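Local coordinates for sortase family protein (Clostridium perfringens, PDB 4D70) that probably cleaves the sorting signal of surface proteins and joins them to the cell wall, as a class D cysteine transpeptidase, at residues L52-I64 against T73-E85. Residues are numbered along the deposited sequence; the frame is centred on the assembly and turned at random.
Sequences LEEIKNGDGIALI and TVIAEGSTLDVLE
The carbonyl O of E77 accepts one hydrogen bond, from G58 N (2.7 Å, N-H...O 161°), and a softer CA-H...O contact from N57 CA at 3.3 Å, both in the turn 56-59. E77 N returns a bond to D59 O at 2.8 Å, and the antiparallel ladder then runs on to a reciprocal pair between I64 and T73. Between the pairs G60-A76 and L63-V74 it carries a classic beta bulge: I61, with psi near -16°, and A62 both lie opposite I75, whose O accepts from I61 N and whose N donates to A62 O, each bond 2.8 Å. The turn K56-D59 is closed by D59 N to K56 O, while K56 N meets D59 OD2 from above the carboxylate plane.

The side chains of E77 and I55 cross at about a right angle: E77 CB and, with chi1 at -179°, CG lie against I55 CG2, each 3.7 Å away. The bend at chi2 turns the carboxylate so that OE1 passes I61 CD1 and reaches H90 ND1 in a hydrogen bond. Further along, I75 CD1 packs on I64 CB at 3.8 Å, and the methyls I64 CG2 and T73 CG2 meet at the same distance.

This is the hairpin of strands 60-66 and 71-77 in the sortase beta-barrel. The N-terminal end of helix 81-86 sits beside the turn 56-59: V83 CG2 comes to 3.8 Å from G58 N, and T80, the N-cap residue, brings CG2 near N57 ND2. Strand 128-132 flanks the first strand and strand 88-90 the second, I88 packing on I64, T73 and I75. Helix 29-39 lies over L63 and V74, and its E30 holds T73 OG1.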
# COMPACT_ATOMS: atom_id res chain seq x y z
N LEU A 52 14.30 -9.05 -3.19
CA LEU A 52 13.29 -8.61 -4.14
C LEU A 52 12.70 -9.85 -4.80
O LEU A 52 11.52 -10.13 -4.66
CB LEU A 52 13.91 -7.65 -5.14
CG LEU A 52 13.03 -7.19 -6.29
CD1 LEU A 52 11.92 -6.28 -5.76
CD2 LEU A 52 13.88 -6.47 -7.33
N GLU A 53 13.53 -10.64 -5.46
CA GLU A 53 13.09 -11.95 -5.94
C GLU A 53 12.95 -12.67 -4.61
O GLU A 53 13.44 -12.14 -3.63
CB GLU A 53 14.12 -12.59 -6.84
CG GLU A 53 15.53 -12.47 -6.30
CD GLU A 53 16.60 -12.73 -7.34
OE1 GLU A 53 16.65 -12.02 -8.36
OE2 GLU A 53 17.40 -13.66 -7.13
N GLU A 54 12.28 -13.80 -4.52
CA GLU A 54 12.10 -14.46 -3.19
C GLU A 54 10.97 -13.92 -2.30
O GLU A 54 10.60 -14.56 -1.31
CB GLU A 54 13.40 -14.43 -2.36
CG GLU A 54 14.09 -15.78 -2.21
CD GLU A 54 15.46 -15.69 -1.56
OE1 GLU A 54 16.43 -15.27 -2.24
OE2 GLU A 54 15.59 -16.05 -0.37
N ILE A 55 10.39 -12.78 -2.65
CA ILE A 55 9.33 -12.21 -1.80
C ILE A 55 8.17 -13.18 -1.68
O ILE A 55 7.74 -13.74 -2.66
CB ILE A 55 8.66 -10.95 -2.41
CG1 ILE A 55 9.62 -9.76 -2.51
CG2 ILE A 55 7.51 -10.54 -1.51
CD1 ILE A 55 9.18 -8.71 -3.53
N LYS A 56 7.65 -13.37 -0.47
CA LYS A 56 6.46 -14.19 -0.26
C LYS A 56 5.30 -13.42 0.41
O LYS A 56 5.52 -12.43 1.13
CB LYS A 56 6.86 -15.38 0.62
CG LYS A 56 7.31 -16.57 -0.21
CD LYS A 56 8.56 -17.19 0.36
CE LYS A 56 8.85 -18.50 -0.37
NZ LYS A 56 9.61 -19.47 0.45
N ASN A 57 4.08 -13.91 0.22
CA ASN A 57 2.93 -13.29 0.81
C ASN A 57 3.17 -13.12 2.28
O ASN A 57 3.60 -14.05 2.95
CB ASN A 57 1.66 -14.12 0.60
CG ASN A 57 0.99 -13.89 -0.74
OD1 ASN A 57 1.53 -13.29 -1.66
ND2 ASN A 57 -0.25 -14.35 -0.82
N GLY A 58 2.95 -11.91 2.80
CA GLY A 58 3.17 -11.61 4.20
C GLY A 58 4.50 -10.98 4.51
O GLY A 58 4.64 -10.39 5.56
N ASP A 59 5.48 -11.07 3.61
CA ASP A 59 6.72 -10.31 3.77
C ASP A 59 6.51 -8.78 3.58
O ASP A 59 5.80 -8.37 2.65
CB ASP A 59 7.74 -10.70 2.70
CG ASP A 59 8.29 -12.12 2.86
OD1 ASP A 59 7.96 -12.83 3.83
OD2 ASP A 59 9.04 -12.52 1.96
N GLY A 60 7.19 -7.97 4.40
CA GLY A 60 7.27 -6.54 4.22
C GLY A 60 7.91 -6.19 2.91
O GLY A 60 8.92 -6.80 2.53
N ILE A 61 7.32 -5.23 2.17
CA ILE A 61 7.94 -4.78 0.92
C ILE A 61 8.24 -3.29 0.85
O ILE A 61 8.96 -2.87 -0.02
CB ILE A 61 7.06 -5.18 -0.29
CG1 ILE A 61 5.72 -4.46 -0.23
CG2 ILE A 61 6.87 -6.69 -0.35
CD1 ILE A 61 5.00 -4.51 -1.52
N ALA A 62 7.63 -2.51 1.73
CA ALA A 62 7.83 -1.07 1.78
C ALA A 62 7.30 -0.57 3.11
O ALA A 62 6.45 -1.19 3.75
CB ALA A 62 7.07 -0.38 0.63
N LEU A 63 7.76 0.60 3.45
CA LEU A 63 7.16 1.37 4.47
C LEU A 63 6.20 2.38 3.82
O LEU A 63 6.40 2.83 2.69
CB LEU A 63 8.23 2.21 5.19
CG LEU A 63 9.38 1.44 5.91
CD1 LEU A 63 10.30 2.47 6.56
CD2 LEU A 63 8.87 0.44 6.96
N ILE A 64 5.18 2.69 4.54
CA ILE A 64 4.25 3.74 4.17
C ILE A 64 4.15 4.76 5.28
O ILE A 64 3.93 4.43 6.46
CB ILE A 64 2.86 3.15 3.81
CG1 ILE A 64 1.88 4.27 3.39
CG2 ILE A 64 2.25 2.35 4.98
CD1 ILE A 64 0.68 3.76 2.61
N THR A 73 3.71 2.83 8.92
CA THR A 73 3.77 1.40 9.09
C THR A 73 4.39 0.74 7.88
O THR A 73 5.22 1.34 7.21
CB THR A 73 2.40 0.81 9.49
OG1 THR A 73 2.54 -0.57 9.84
CG2 THR A 73 1.37 0.91 8.36
N VAL A 74 4.06 -0.52 7.66
CA VAL A 74 4.69 -1.36 6.69
C VAL A 74 3.60 -1.91 5.76
O VAL A 74 2.44 -2.00 6.15
CB VAL A 74 5.41 -2.56 7.35
CG1 VAL A 74 4.42 -3.50 8.05
CG2 VAL A 74 6.23 -3.34 6.36
N ILE A 75 4.01 -2.24 4.54
CA ILE A 75 3.17 -2.90 3.56
C ILE A 75 3.64 -4.28 3.36
O ILE A 75 4.79 -4.48 3.07
CB ILE A 75 3.12 -2.14 2.24
CG1 ILE A 75 2.53 -0.73 2.51
CG2 ILE A 75 2.24 -2.90 1.20
CD1 ILE A 75 2.76 0.23 1.39
N ALA A 76 2.73 -5.24 3.50
CA ALA A 76 3.07 -6.67 3.24
C ALA A 76 2.72 -7.08 1.82
O ALA A 76 1.81 -6.54 1.23
CB ALA A 76 2.33 -7.57 4.22
N GLU A 77 3.40 -8.09 1.30
CA GLU A 77 2.99 -8.67 0.05
C GLU A 77 1.74 -9.52 0.15
O GLU A 77 1.57 -10.28 1.08
CB GLU A 77 4.12 -9.52 -0.55
CG GLU A 77 3.81 -10.17 -1.90
CD GLU A 77 3.55 -9.19 -3.04
OE1 GLU A 77 3.65 -7.97 -2.84
OE2 GLU A 77 3.22 -9.64 -4.15
N GLY A 78 0.84 -9.36 -0.82
CA GLY A 78 -0.37 -10.13 -0.87
C GLY A 78 -1.60 -9.42 -0.41
O GLY A 78 -1.53 -8.45 0.37
N SER A 79 -2.74 -9.90 -0.88
CA SER A 79 -4.01 -9.32 -0.46
C SER A 79 -4.99 -10.43 -0.09
O SER A 79 -6.18 -10.23 -0.20
CB SER A 79 -4.59 -8.45 -1.56
OG SER A 79 -4.90 -9.24 -2.68
N THR A 80 -4.49 -11.58 0.38
CA THR A 80 -5.36 -12.64 0.87
C THR A 80 -5.89 -12.26 2.24
O THR A 80 -5.37 -11.35 2.89
CB THR A 80 -4.61 -13.95 1.06
OG1 THR A 80 -3.53 -13.75 1.97
CG2 THR A 80 -4.08 -14.44 -0.26
N LEU A 81 -6.90 -12.98 2.69
CA LEU A 81 -7.49 -12.72 4.01
C LEU A 81 -6.48 -12.87 5.11
O LEU A 81 -6.48 -12.11 6.09
CB LEU A 81 -8.65 -13.66 4.27
CG LEU A 81 -9.98 -13.04 3.84
CD1 LEU A 81 -10.11 -13.04 2.33
CD2 LEU A 81 -11.10 -13.85 4.47
N ASP A 82 -5.61 -13.85 4.95
CA ASP A 82 -4.58 -14.09 5.92
C ASP A 82 -3.63 -12.93 6.06
O ASP A 82 -3.19 -12.63 7.16
CB ASP A 82 -3.77 -15.34 5.57
CG ASP A 82 -4.47 -16.61 5.94
OD1 ASP A 82 -5.71 -16.61 6.24
OD2 ASP A 82 -3.73 -17.62 5.95
N VAL A 83 -3.24 -12.32 4.95
CA VAL A 83 -2.32 -11.19 5.01
C VAL A 83 -3.02 -10.01 5.63
O VAL A 83 -2.55 -9.42 6.60
CB VAL A 83 -1.78 -10.81 3.60
CG1 VAL A 83 -1.03 -9.48 3.67
CG2 VAL A 83 -0.86 -11.93 3.07
N LEU A 84 -4.20 -9.71 5.09
CA LEU A 84 -4.92 -8.51 5.47
C LEU A 84 -5.45 -8.52 6.89
O LEU A 84 -5.78 -7.46 7.40
CB LEU A 84 -6.07 -8.26 4.52
CG LEU A 84 -5.60 -8.03 3.07
CD1 LEU A 84 -6.81 -7.99 2.18
CD2 LEU A 84 -4.74 -6.78 2.96
N GLU A 85 -5.47 -9.68 7.54
CA GLU A 85 -5.83 -9.73 8.93
C GLU A 85 -4.83 -8.95 9.75
O GLU A 85 -5.20 -8.24 10.68
CB GLU A 85 -5.89 -11.17 9.39
CG GLU A 85 -6.60 -11.36 10.72
CD GLU A 85 -6.99 -12.81 10.94
OE1 GLU A 85 -6.14 -13.69 10.65
OE2 GLU A 85 -8.12 -13.08 11.41